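Local coordinates for tube-forming protein in Mycobacterial Envelpe, TiME (Mycolicibacterium smegmatis, PDB 7CU9), which probably forms a tube-like secretion channel across the mycobacterial outer envelope, of which this is the soluble, PknH-like extracellular domain, at residues B[58-63]-B[87-92]; B[80-85]-B[165-170]; B[112-117]-B[126-131]. One frame throughout, in Å; residues are numbered along the deposited sequence.

Contact 1 (B[58-63]-B[87-92]); sequences FNDPDL and GVFATV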
ATOM      1  N   PHE B  58       5.243 -21.075 -19.235  1.00 10.93           N
ATOM      2  CA  PHE B  58       4.366 -20.588 -20.338  1.00 10.90           C
ATOM      3  C   PHE B  58       4.739 -21.198 -21.689  1.00 11.43           C
ATOM      4  O   PHE B  58       3.815 -21.514 -22.448  1.00 11.50           O
ATOM      5  CB  PHE B  58       4.392 -19.066 -20.426  1.00 10.51           C
ATOM      6  CG  PHE B  58       3.530 -18.410 -19.386  1.00 10.21           C
ATOM      7  CD1 PHE B  58       2.172 -18.242 -19.596  1.00 10.01           C
ATOM      8  CD2 PHE B  58       4.070 -17.998 -18.178  1.00 10.06           C
ATOM      9  CE1 PHE B  58       1.376 -17.640 -18.635  1.00 10.01           C
ATOM     10  CE2 PHE B  58       3.270 -17.407 -17.214  1.00  9.98           C
ATOM     11  CZ  PHE B  58       1.929 -17.216 -17.449  1.00 10.03           C
ATOM     12  N   ASN B  59       6.025 -21.329 -22.006  1.00 12.21           N
ATOM     13  CA  ASN B  59       6.431 -21.813 -23.352  1.00 12.74           C
ATOM     14  C   ASN B  59       5.906 -23.233 -23.538  1.00 12.50           C
ATOM     15  O   ASN B  59       6.088 -24.088 -22.649  1.00 12.99           O
ATOM     16  CB  ASN B  59       7.934 -21.685 -23.590  1.00 13.90           C
ATOM     17  CG  ASN B  59       8.338 -20.262 -23.908  1.00 15.14           C
ATOM     18  OD1 ASN B  59       7.579 -19.516 -24.530  1.00 17.70           O
ATOM     19  ND2 ASN B  59       9.544 -19.884 -23.522  1.00 16.15           N
ATOM     20  N   ASP B  60       5.254 -23.474 -24.672  1.00 11.86           N
ATOM     21  CA  ASP B  60       4.454 -24.697 -24.887  1.00 11.76           C
ATOM     22  C   ASP B  60       4.001 -24.716 -26.337  1.00 11.33           C
ATOM     23  O   ASP B  60       3.751 -23.657 -26.900  1.00 11.05           O
ATOM     24  CB  ASP B  60       3.235 -24.704 -23.966  1.00 12.21           C
ATOM     25  CG  ASP B  60       2.522 -26.039 -23.930  1.00 12.73           C
ATOM     26  OD1 ASP B  60       3.099 -26.989 -23.362  1.00 13.42           O
ATOM     27  OD2 ASP B  60       1.409 -26.122 -24.478  1.00 13.26           O
ATOM     28  N   PRO B  61       3.851 -25.898 -26.969  1.00 11.15           N
ATOM     29  CA  PRO B  61       3.296 -25.957 -28.318  1.00 11.21           C
ATOM     30  C   PRO B  61       1.939 -25.252 -28.428  1.00 11.35           C
ATOM     31  O   PRO B  61       1.651 -24.753 -29.493  1.00 11.44           O
ATOM     32  CB  PRO B  61       3.190 -27.463 -28.580  1.00 11.59           C
ATOM     33  CG  PRO B  61       4.320 -28.034 -27.762  1.00 11.89           C
ATOM     34  CD  PRO B  61       4.297 -27.217 -26.490  1.00 11.63           C
ATOM     35  N   ASP B  62       1.156 -25.200 -27.343  1.00 10.73           N
ATOM     36  CA  ASP B  62      -0.229 -24.666 -27.371  1.00 10.95           C
ATOM     37  C   ASP B  62      -0.305 -23.249 -26.798  1.00 10.25           C
ATOM     38  O   ASP B  62      -1.430 -22.757 -26.638  1.00 10.12           O
ATOM     39  CB  ASP B  62      -1.187 -25.637 -26.683  1.00 11.84           C
ATOM     40  CG  ASP B  62      -1.436 -26.861 -27.548  1.00 12.96           C
ATOM     41  OD1 ASP B  62      -1.669 -26.681 -28.767  1.00 13.42           O
ATOM     42  OD2 ASP B  62      -1.372 -27.988 -27.012  1.00 14.83           O
ATOM     43  N   LEU B  63       0.822 -22.584 -26.545  1.00  9.62           N
ATOM     44  CA  LEU B  63       0.787 -21.145 -26.177  1.00  9.67           C
ATOM     45  C   LEU B  63       0.440 -20.332 -27.430  1.00  9.41           C
ATOM     46  O   LEU B  63       1.242 -20.320 -28.387  1.00  9.64           O
ATOM     47  CB  LEU B  63       2.119 -20.700 -25.575  1.00  9.74           C
ATOM     48  CG  LEU B  63       2.142 -19.248 -25.095  1.00  9.80           C
ATOM     49  CD1 LEU B  63       1.197 -19.042 -23.918  1.00  9.95           C
ATOM     50  CD2 LEU B  63       3.558 -18.823 -24.738  1.00  9.93           C
ATOM     51  N   GLY B  87      -0.932 -15.536 -20.348  1.00  8.60           N
ATOM     52  CA  GLY B  87      -0.770 -16.502 -21.444  1.00  8.84           C
ATOM     53  C   GLY B  87      -2.112 -17.036 -21.883  1.00  8.83           C
ATOM     54  O   GLY B  87      -2.878 -17.513 -21.027  1.00  8.91           O
ATOM     55  N   VAL B  88      -2.397 -16.974 -23.181  1.00  8.87           N
ATOM     56  CA  VAL B  88      -3.609 -17.602 -23.772  1.00  9.17           C
ATOM     57  C   VAL B  88      -3.155 -18.865 -24.490  1.00  8.95           C
ATOM     58  O   VAL B  88      -2.251 -18.774 -25.343  1.00  9.13           O
ATOM     59  CB  VAL B  88      -4.358 -16.657 -24.723  1.00  9.44           C
ATOM     60  CG1 VAL B  88      -5.573 -17.341 -25.335  1.00  9.56           C
ATOM     61  CG2 VAL B  88      -4.748 -15.364 -24.031  1.00  9.55           C
ATOM     62  N   PHE B  89      -3.757 -19.995 -24.145  1.00  9.29           N
ATOM     63  CA  PHE B  89      -3.439 -21.312 -24.736  1.00  9.39           C
ATOM     64  C   PHE B  89      -4.543 -21.718 -25.710  1.00  9.78           C
ATOM     65  O   PHE B  89      -5.675 -21.249 -25.591  1.00 10.06           O
ATOM     66  CB  PHE B  89      -3.237 -22.337 -23.626  1.00  9.27           C
ATOM     67  CG  PHE B  89      -2.038 -22.029 -22.766  1.00  9.08           C
ATOM     68  CD1 PHE B  89      -2.132 -21.115 -21.729  1.00  9.20           C
ATOM     69  CD2 PHE B  89      -0.809 -22.619 -23.023  1.00  9.11           C
ATOM     70  CE1 PHE B  89      -1.026 -20.820 -20.948  1.00  9.08           C
ATOM     71  CE2 PHE B  89       0.298 -22.321 -22.243  1.00  9.23           C
ATOM     72  CZ  PHE B  89       0.187 -21.424 -21.205  1.00  9.24           C
ATOM     73  N   ALA B  90      -4.211 -22.591 -26.656  1.00 10.41           N
ATOM     74  CA  ALA B  90      -5.170 -23.069 -27.678  1.00 10.86           C
ATOM     75  C   ALA B  90      -6.300 -23.867 -27.018  1.00 11.31           C
ATOM     76  O   ALA B  90      -7.408 -23.914 -27.581  1.00 12.20           O
ATOM     77  CB  ALA B  90      -4.450 -23.891 -28.710  1.00 10.96           C
ATOM     78  N   THR B  91      -6.042 -24.493 -25.867  1.00 11.41           N
ATOM     79  CA  THR B  91      -7.021 -25.374 -25.184  1.00 11.38           C
ATOM     80  C   THR B  91      -7.026 -25.100 -23.683  1.00 11.44           C
ATOM     81  O   THR B  91      -6.004 -24.649 -23.144  1.00 10.88           O
ATOM     82  CB  THR B  91      -6.717 -26.857 -25.425  1.00 11.70           C
ATOM     83  OG1 THR B  91      -5.494 -27.189 -24.770  1.00 11.98           O
ATOM     84  CG2 THR B  91      -6.604 -27.195 -26.893  1.00 11.68           C
ATOM     85  N   VAL B  92      -8.150 -25.394 -23.044  1.00 11.52           N
ATOM     86  CA  VAL B  92      -8.280 -25.292 -21.561  1.00 11.83           C
ATOM     87  C   VAL B  92      -7.312 -26.289 -20.910  1.00 12.38           C
ATOM     88  O   VAL B  92      -6.693 -25.914 -19.894  1.00 12.50           O
ATOM     89  CB  VAL B  92      -9.736 -25.472 -21.093  1.00 11.66           C
ATOM     90  CG1 VAL B  92     -10.629 -24.370 -21.639  1.00 11.68           C
ATOM     91  CG2 VAL B  92     -10.304 -26.842 -21.440  1.00 11.71           C
TER
HETATM   92  O   HOH W   1      -4.099 -29.292 -25.554  1.00 22.85           O

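Contact 2 (B[80-85]-B[165-170]); sequences HLVKQA and AKVCQS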
ATOM      1  N   HIS B  80       7.506   0.415  -4.687  1.00 14.89           N
ATOM      2  CA  HIS B  80       6.420  -0.460  -5.199  1.00 16.03           C
ATOM      3  C   HIS B  80       6.917  -1.063  -6.512  1.00 15.91           C
ATOM      4  O   HIS B  80       7.413  -0.291  -7.361  1.00 16.21           O
ATOM      5  CB  HIS B  80       5.090   0.305  -5.346  1.00 17.56           C
ATOM      6  CG  HIS B  80       4.479   0.731  -4.050  1.00 18.58           C
ATOM      7  ND1 HIS B  80       3.550  -0.035  -3.385  1.00 20.93           N
ATOM      8  CD2 HIS B  80       4.641   1.852  -3.308  1.00 19.29           C
ATOM      9  CE1 HIS B  80       3.171   0.589  -2.284  1.00 20.53           C
ATOM     10  NE2 HIS B  80       3.830   1.751  -2.218  1.00 21.29           N
ATOM     11  N   LEU B  81       6.858  -2.390  -6.644  1.00 15.30           N
ATOM     12  CA  LEU B  81       7.106  -3.096  -7.922  1.00 15.03           C
ATOM     13  C   LEU B  81       5.926  -4.033  -8.167  1.00 14.13           C
ATOM     14  O   LEU B  81       5.515  -4.747  -7.231  1.00 14.09           O
ATOM     15  CB  LEU B  81       8.432  -3.861  -7.899  1.00 16.51           C
ATOM     16  CG  LEU B  81       8.775  -4.588  -9.201  1.00 17.64           C
ATOM     17  CD1 LEU B  81      10.275  -4.634  -9.438  1.00 18.99           C
ATOM     18  CD2 LEU B  81       8.193  -5.996  -9.219  1.00 17.73           C
ATOM     19  N   VAL B  82       5.397  -4.001  -9.383  1.00 12.64           N
ATOM     20  CA  VAL B  82       4.203  -4.792  -9.778  1.00 11.88           C
ATOM     21  C   VAL B  82       4.521  -5.480 -11.101  1.00 11.40           C
ATOM     22  O   VAL B  82       4.972  -4.806 -12.040  1.00 11.79           O
ATOM     23  CB  VAL B  82       2.949  -3.909  -9.880  1.00 11.79           C
ATOM     24  CG1 VAL B  82       1.742  -4.699 -10.357  1.00 11.84           C
ATOM     25  CG2 VAL B  82       2.661  -3.225  -8.555  1.00 12.01           C
ATOM     26  N   LYS B  83       4.280  -6.782 -11.174  1.00 10.52           N
ATOM     27  CA  LYS B  83       4.525  -7.547 -12.413  1.00 10.22           C
ATOM     28  C   LYS B  83       3.248  -8.302 -12.776  1.00  9.88           C
ATOM     29  O   LYS B  83       2.505  -8.731 -11.877  1.00  9.80           O
ATOM     30  CB  LYS B  83       5.738  -8.462 -12.240  1.00 10.31           C
ATOM     31  CG  LYS B  83       6.281  -9.068 -13.525  1.00 10.67           C
ATOM     32  CD  LYS B  83       7.597  -9.746 -13.291  1.00 10.72           C
ATOM     33  CE  LYS B  83       8.182 -10.384 -14.526  1.00 11.16           C
ATOM     34  NZ  LYS B  83       9.567 -10.846 -14.280  1.00 11.55           N
ATOM     35  N   GLN B  84       3.014  -8.431 -14.074  1.00  9.60           N
ATOM     36  CA  GLN B  84       1.856  -9.152 -14.646  1.00  9.47           C
ATOM     37  C   GLN B  84       2.344 -10.043 -15.785  1.00  9.32           C
ATOM     38  O   GLN B  84       3.253  -9.623 -16.523  1.00  9.41           O
ATOM     39  CB  GLN B  84       0.851  -8.159 -15.211  1.00  9.72           C
ATOM     40  CG  GLN B  84       0.241  -7.244 -14.172  1.00  9.97           C
ATOM     41  CD  GLN B  84      -0.532  -6.157 -14.869  1.00 10.32           C
ATOM     42  OE1 GLN B  84      -1.616  -6.382 -15.402  1.00 10.65           O
ATOM     43  NE2 GLN B  84       0.056  -4.973 -14.918  1.00 10.74           N
ATOM     44  N   ALA B  85       1.741 -11.219 -15.933  1.00  8.96           N
ATOM     45  CA  ALA B  85       1.983 -12.116 -17.081  1.00  8.90           C
ATOM     46  C   ALA B  85       0.660 -12.772 -17.450  1.00  8.73           C
ATOM     47  O   ALA B  85      -0.041 -13.242 -16.544  1.00  9.20           O
ATOM     48  CB  ALA B  85       3.040 -13.140 -16.753  1.00  9.09           C
ATOM     49  N   ALA B 165       0.147 -12.425 -11.254  1.00  8.47           N
ATOM     50  CA  ALA B 165       0.420 -11.050 -10.802  1.00  8.78           C
ATOM     51  C   ALA B 165       1.241 -11.117  -9.523  1.00  9.01           C
ATOM     52  O   ALA B 165       1.108 -12.084  -8.757  1.00  8.71           O
ATOM     53  CB  ALA B 165      -0.863 -10.293 -10.613  1.00  8.95           C
ATOM     54  N   LYS B 166       2.079 -10.105  -9.337  1.00  9.50           N
ATOM     55  CA  LYS B 166       3.012  -9.995  -8.199  1.00 10.42           C
ATOM     56  C   LYS B 166       3.020  -8.532  -7.770  1.00 10.07           C
ATOM     57  O   LYS B 166       3.209  -7.668  -8.640  1.00  9.96           O
ATOM     58  CB  LYS B 166       4.393 -10.486  -8.634  1.00 11.70           C
ATOM     59  CG  LYS B 166       5.512 -10.318  -7.621  1.00 12.91           C
ATOM     60  CD  LYS B 166       6.858 -10.713  -8.180  1.00 13.70           C
ATOM     61  CE  LYS B 166       7.473  -9.632  -9.044  1.00 14.29           C
ATOM     62  NZ  LYS B 166       8.808 -10.020  -9.552  1.00 15.61           N
ATOM     63  N   VAL B 167       2.787  -8.277  -6.487  1.00 10.03           N
ATOM     64  CA  VAL B 167       2.896  -6.916  -5.891  1.00 10.35           C
ATOM     65  C   VAL B 167       3.942  -6.984  -4.783  1.00 10.74           C
ATOM     66  O   VAL B 167       3.744  -7.762  -3.837  1.00 10.60           O
ATOM     67  CB  VAL B 167       1.541  -6.401  -5.382  1.00 10.45           C
ATOM     68  CG1 VAL B 167       1.707  -5.094  -4.625  1.00 10.73           C
ATOM     69  CG2 VAL B 167       0.544  -6.240  -6.523  1.00 10.58           C
ATOM     70  N   CYS B 168       5.019  -6.212  -4.941  1.00 11.48           N
ATOM     71  CA  CYS B 168       6.174  -6.157  -4.014  1.00 12.37           C
ATOM     72  C   CYS B 168       6.163  -4.801  -3.311  1.00 11.65           C
ATOM     73  O   CYS B 168       5.995  -3.771  -3.987  1.00 11.66           O
ATOM     74  CB  CYS B 168       7.494  -6.326  -4.750  1.00 13.65           C
ATOM     75  SG  CYS B 168       7.676  -7.914  -5.604  1.00 16.70           S
ATOM     76  N   GLN B 169       6.326  -4.812  -1.994  1.00 10.96           N
ATOM     77  CA  GLN B 169       6.268  -3.597  -1.153  1.00 10.65           C
ATOM     78  C   GLN B 169       6.536  -3.996   0.292  1.00 10.78           C
ATOM     79  O   GLN B 169       6.472  -5.189   0.615  1.00 10.54           O
ATOM     80  CB  GLN B 169       4.900  -2.918  -1.248  1.00 10.51           C
ATOM     81  CG  GLN B 169       3.721  -3.868  -1.069  1.00 10.48           C
ATOM     82  CD  GLN B 169       2.407  -3.134  -0.961  1.00 10.73           C
ATOM     83  OE1 GLN B 169       1.799  -2.757  -1.957  1.00 10.75           O
ATOM     84  NE2 GLN B 169       1.955  -2.925   0.265  1.00 10.83           N
ATOM     85  N   SER B 170       6.800  -3.014   1.148  1.00 11.17           N
ATOM     86  CA  SER B 170       6.664  -3.213   2.604  1.00 11.05           C
ATOM     87  C   SER B 170       5.179  -3.443   2.922  1.00 10.81           C
ATOM     88  O   SER B 170       4.333  -3.370   1.996  1.00 10.77           O
ATOM     89  CB  SER B 170       7.257  -2.056   3.356  1.00 11.56           C
ATOM     90  OG  SER B 170       6.609  -0.849   3.012  1.00 12.98           O
TER
HETATM   91  O   HOH W   2       3.141  -2.350  -4.286  1.00 19.61           O

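Contact 3 (B[112-117]-B[126-131]); sequences QTTAMH and WTFTGG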
ATOM      1  N   GLN B 112      11.142 -22.526   2.847  1.00 13.54           N
ATOM      2  CA  GLN B 112      12.557 -22.476   2.406  1.00 13.91           C
ATOM      3  C   GLN B 112      13.021 -21.028   2.237  1.00 14.15           C
ATOM      4  O   GLN B 112      12.242 -20.179   1.750  1.00 13.81           O
ATOM      5  CB  GLN B 112      12.758 -23.244   1.099  1.00 14.28           C
ATOM      6  CG  GLN B 112      12.503 -24.736   1.242  1.00 14.54           C
ATOM      7  CD  GLN B 112      13.425 -25.362   2.260  1.00 15.12           C
ATOM      8  OE1 GLN B 112      14.641 -25.226   2.177  1.00 16.84           O
ATOM      9  NE2 GLN B 112      12.850 -26.039   3.237  1.00 14.85           N
ATOM     10  N   THR B 113      14.266 -20.777   2.623  1.00 14.94           N
ATOM     11  CA  THR B 113      15.029 -19.557   2.289  1.00 16.00           C
ATOM     12  C   THR B 113      16.094 -19.969   1.281  1.00 16.06           C
ATOM     13  O   THR B 113      16.752 -21.001   1.503  1.00 16.30           O
ATOM     14  CB  THR B 113      15.627 -18.912   3.543  1.00 16.39           C
ATOM     15  OG1 THR B 113      14.544 -18.589   4.417  1.00 17.12           O
ATOM     16  CG2 THR B 113      16.435 -17.671   3.240  1.00 16.95           C
ATOM     17  N   THR B 114      16.245 -19.215   0.198  1.00 16.22           N
ATOM     18  CA  THR B 114      17.227 -19.545  -0.863  1.00 16.17           C
ATOM     19  C   THR B 114      17.727 -18.264  -1.523  1.00 16.40           C
ATOM     20  O   THR B 114      17.032 -17.235  -1.453  1.00 16.49           O
ATOM     21  CB  THR B 114      16.638 -20.550  -1.861  1.00 16.53           C
ATOM     22  OG1 THR B 114      17.709 -21.072  -2.648  1.00 16.89           O
ATOM     23  CG2 THR B 114      15.582 -19.943  -2.756  1.00 17.05           C
ATOM     24  N   ALA B 115      18.906 -18.345  -2.135  1.00 16.87           N
ATOM     25  CA  ALA B 115      19.558 -17.223  -2.837  1.00 17.43           C
ATOM     26  C   ALA B 115      19.075 -17.181  -4.288  1.00 17.92           C
ATOM     27  O   ALA B 115      18.979 -18.248  -4.924  1.00 17.63           O
ATOM     28  CB  ALA B 115      21.058 -17.351  -2.753  1.00 17.78           C
ATOM     29  N   MET B 116      18.732 -15.979  -4.741  1.00 18.74           N
ATOM     30  CA  MET B 116      18.430 -15.671  -6.164  1.00 19.08           C
ATOM     31  C   MET B 116      19.643 -14.949  -6.752  1.00 19.83           C
ATOM     32  O   MET B 116      20.032 -13.907  -6.198  1.00 20.52           O
ATOM     33  CB  MET B 116      17.197 -14.773  -6.315  1.00 18.90           C
ATOM     34  CG  MET B 116      15.881 -15.508  -6.196  1.00 18.67           C
ATOM     35  SD  MET B 116      14.457 -14.409  -6.454  1.00 18.33           S
ATOM     36  CE  MET B 116      14.434 -14.282  -8.242  1.00 18.55           C
ATOM     37  N   HIS B 117      20.225 -15.512  -7.810  1.00 20.43           N
ATOM     38  CA  HIS B 117      21.353 -14.901  -8.561  1.00 21.90           C
ATOM     39  C   HIS B 117      20.775 -14.191  -9.783  1.00 22.90           C
ATOM     40  O   HIS B 117      20.285 -14.893 -10.684  1.00 22.47           O
ATOM     41  CB  HIS B 117      22.390 -15.967  -8.918  1.00 22.09           C
ATOM     42  CG  HIS B 117      22.813 -16.767  -7.736  1.00 23.22           C
ATOM     43  ND1 HIS B 117      23.690 -16.274  -6.791  1.00 23.95           N
ATOM     44  CD2 HIS B 117      22.459 -18.002  -7.322  1.00 23.64           C
ATOM     45  CE1 HIS B 117      23.868 -17.181  -5.852  1.00 24.32           C
ATOM     46  NE2 HIS B 117      23.127 -18.249  -6.154  1.00 24.30           N
ATOM     47  N   TRP B 126      15.704 -14.768  -0.363  1.00 14.67           N
ATOM     48  CA  TRP B 126      14.229 -14.714  -0.215  1.00 14.40           C
ATOM     49  C   TRP B 126      13.747 -15.906   0.603  1.00 13.92           C
ATOM     50  O   TRP B 126      14.254 -17.022   0.389  1.00 13.80           O
ATOM     51  CB  TRP B 126      13.547 -14.675  -1.585  1.00 14.44           C
ATOM     52  CG  TRP B 126      13.780 -13.402  -2.334  1.00 14.79           C
ATOM     53  CD1 TRP B 126      14.798 -13.140  -3.202  1.00 15.36           C
ATOM     54  CD2 TRP B 126      12.980 -12.207  -2.278  1.00 14.50           C
ATOM     55  NE1 TRP B 126      14.679 -11.872  -3.699  1.00 15.93           N
ATOM     56  CE2 TRP B 126      13.576 -11.274  -3.151  1.00 15.34           C
ATOM     57  CE3 TRP B 126      11.817 -11.839  -1.594  1.00 14.43           C
ATOM     58  CZ2 TRP B 126      13.046 -10.000  -3.352  1.00 14.94           C
ATOM     59  CZ3 TRP B 126      11.298 -10.578  -1.786  1.00 14.45           C
ATOM     60  CH2 TRP B 126      11.905  -9.673  -2.655  1.00 14.61           C
ATOM     61  N   THR B 127      12.778 -15.654   1.480  1.00 13.53           N
ATOM     62  CA  THR B 127      12.065 -16.673   2.288  1.00 13.71           C
ATOM     63  C   THR B 127      10.662 -16.853   1.710  1.00 13.12           C
ATOM     64  O   THR B 127       9.913 -15.853   1.628  1.00 12.73           O
ATOM     65  CB  THR B 127      12.011 -16.270   3.762  1.00 14.63           C
ATOM     66  OG1 THR B 127      13.369 -16.152   4.190  1.00 15.28           O
ATOM     67  CG2 THR B 127      11.259 -17.271   4.608  1.00 15.00           C
ATOM     68  N   PHE B 128      10.320 -18.085   1.346  1.00 12.56           N
ATOM     69  CA  PHE B 128       9.051 -18.427   0.664  1.00 12.62           C
ATOM     70  C   PHE B 128       8.052 -19.009   1.660  1.00 12.92           C
ATOM     71  O   PHE B 128       8.427 -19.867   2.480  1.00 13.58           O
ATOM     72  CB  PHE B 128       9.327 -19.406  -0.473  1.00 12.43           C
ATOM     73  CG  PHE B 128      10.115 -18.789  -1.595  1.00 12.48           C
ATOM     74  CD1 PHE B 128      11.499 -18.764  -1.567  1.00 12.69           C
ATOM     75  CD2 PHE B 128       9.467 -18.200  -2.668  1.00 12.49           C
ATOM     76  CE1 PHE B 128      12.217 -18.170  -2.592  1.00 13.05           C
ATOM     77  CE2 PHE B 128      10.189 -17.609  -3.692  1.00 12.71           C
ATOM     78  CZ  PHE B 128      11.560 -17.593  -3.655  1.00 12.83           C
ATOM     79  N   THR B 129       6.799 -18.570   1.558  1.00 13.00           N
ATOM     80  CA  THR B 129       5.660 -19.122   2.325  1.00 13.87           C
ATOM     81  C   THR B 129       4.457 -19.249   1.392  1.00 14.18           C
ATOM     82  O   THR B 129       4.345 -18.457   0.439  1.00 13.43           O
ATOM     83  CB  THR B 129       5.358 -18.260   3.556  1.00 14.48           C
ATOM     84  OG1 THR B 129       5.012 -16.952   3.111  1.00 15.50           O
ATOM     85  CG2 THR B 129       6.526 -18.178   4.512  1.00 15.01           C
ATOM     86  N   GLY B 130       3.584 -20.212   1.664  1.00 14.83           N
ATOM     87  CA  GLY B 130       2.340 -20.374   0.896  1.00 15.87           C
ATOM     88  C   GLY B 130       1.657 -21.678   1.234  1.00 17.18           C
ATOM     89  O   GLY B 130       2.370 -22.682   1.443  1.00 19.21           O
ATOM     90  N   GLY B 131       0.326 -21.653   1.293  1.00 17.97           N
ATOM     91  CA  GLY B 131      -0.503 -22.848   1.514  1.00 18.30           C
ATOM     92  C   GLY B 131      -0.526 -23.713   0.261  1.00 18.77           C
ATOM     93  O   GLY B 131       0.014 -23.331  -0.777  1.00 17.97           O
TER

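Contact 1 (B[58-63]-B[87-92])
Leu-63 lays its CD1 methyl over one face of the Phe-89 ring, 3.9 Å from the ring centroid to CD1 and 19° off the normal, a CH-pi contact displaced toward the rim on the CZ side. Chi1 (-177°) swings the leucine branch toward the ring and chi2 (66°) turns CD1 onto it. Phe-58 crosses the same phenylalanine at about a right angle, bringing its CD1 to 4.1 Å from Phe-89 CZ, while its CE1 lies 3.6 Å from Gly-87 N, where the ring rests on bare backbone, in the place a CB would take. Asp-60 CB meets the Phe-89 ring at its edge. On the outer side, Asp-62 O accepts a hydrogen bond from Ala-90 N at 2.8 Å, lying in the carbonyl plane, and also a CA-H...O contact from Phe-89. The type I turn from Asp-60 to Leu-63 is closed by the backbone bond from Leu-63 N to Asp-60 O; within it Asp-60 OD2 accepts from Asp-62 N, from above the carboxylate plane, making an Asx turn. A water close to the hydroxyl of Thr-91, the N-cap residue of helix 92-103, donates a weak bond to Asp-62 OD2. Apolar packing on Phe-89 and the Ala-90 to Asp-62 bond together join strands 63-72 and 77-89, polar groups gathering at the turn.

Contact 2 (B[80-85]-B[165-170])
Leu-81 and Cys-168 face each other as an antiparallel hydrogen-bonded pair, Cys-168 N donating a hydrogen bond to Leu-81 O at 2.8 Å. Lys-83 and Lys-166 form the next such pair, and between the two Val-82 opposes Val-167, CG2 to CG2 4.2 Å, on the face covered by helix 174-185. On the other face Lys-166 bends at chi3 (80°), which brings its CE to 3.7 Å from Leu-81 CD2 and against Lys-83 CB, whereas Lys-83 runs out extended. Their ammonium groups end 4.9 Å apart, NZ to NZ, and both form salt bridges to Asp-51, one to each carboxylate oxygen, which probably offsets the like charges. Cys-168 SG, beside Leu-81 CD2, is tied to Cys-151 by a disulfide. This ladder of 81-83 against 166-168, with both its faces, is the tightly packed part.

The end at His-80 is looser. Its imidazole presents an edge to Gln-169 OE1, the ring and amide planes 89° apart, but the two are bridged by water: one molecule lies 2.5 Å from His-80 ND1 and donates to both Gln-169 OE1 and Cys-168 O. Beyond it Gln-169 NE2 is bonded to Ser-170 O and to Ala-64 O of the second subunit. Strands 77-89 and 161-169 are thus paired in regular antiparallel register as neighbours inside the large sheet of this PknH-like domain, with helices packed on the valine face.

Contact 3 (B[112-117]-B[126-131])
Met-116 reaches across to Trp-126. CB directs the chain to CG with CG anti to the carbonyl carbon (chi1 -80°); CG comes to 4.0 Å from Trp-126 CD1; SD then sits 3.5 Å from the same CD1 and close to NE1 as well. The sulfur is 4.1 Å from the centroid of the five-membered ring and 41° off its normal, an oblique Met-aromatic contact. The turn about the CG-SD bond (chi3 79°) sets the direction of the terminal methyl, CE. The indole N-H is used separately, by Glu-124, and Lys-142 of the neighbouring strand makes a cation-pi contact with the ring.

Toward the beginning of strand 113-118, the face that carries Met-116 also holds Thr-114, whose CG2 meets Phe-128 CE1 at 3.8 Å; its hydroxyl is bonded to the backbone N of Asn-43. The other face bears Thr-113 and Thr-127, whose hydroxyls share a hydrogen bond, OG1 to OG1 2.7 Å. These threonines form an antiparallel non-hydrogen-bonded pair, CA to CA 4.1 Å. Thr-114 and Trp-126 beside them are a hydrogen-bonded pair, CA to CA 5.7 Å, with reciprocal N-H...O bonds, that from Trp-126 N nearly straight. Phe-128 N closes the ladder on Gln-112 O, at 2.9 Å, an oxygen that also lies at the edge of the Phe-128 ring.

The two faces of this beta hairpin therefore differ in chemistry: sulfur, aromatic rings and methyls pack together on the buried face, and a hydroxyl pair links the strands on the more exposed one.

All three contacts belong to one antiparallel sheet. Contacts 1 and 2 share strand 77-89, whose neighbour 161-169 belongs to contact 2; their centres lie 24 Å apart on opposite sides of the chain's centre, and they meet where Phe-58 CZ lies 4.3 Å from Ala-85 CB. Contact 3 is on the 113-118 and 123-129 hairpin, about 28 Å from contact 1 and 16 Å from contact 2, centre to centre, without touching either. Along the chain contact 1 closes before contact 3 opens; contact 3 is nested within the loop closed by contact 2, and contacts 1 and 2 interleave. Pairing of distant segments in contact 2 thus brings the early strands beside the later ones in a single sheet.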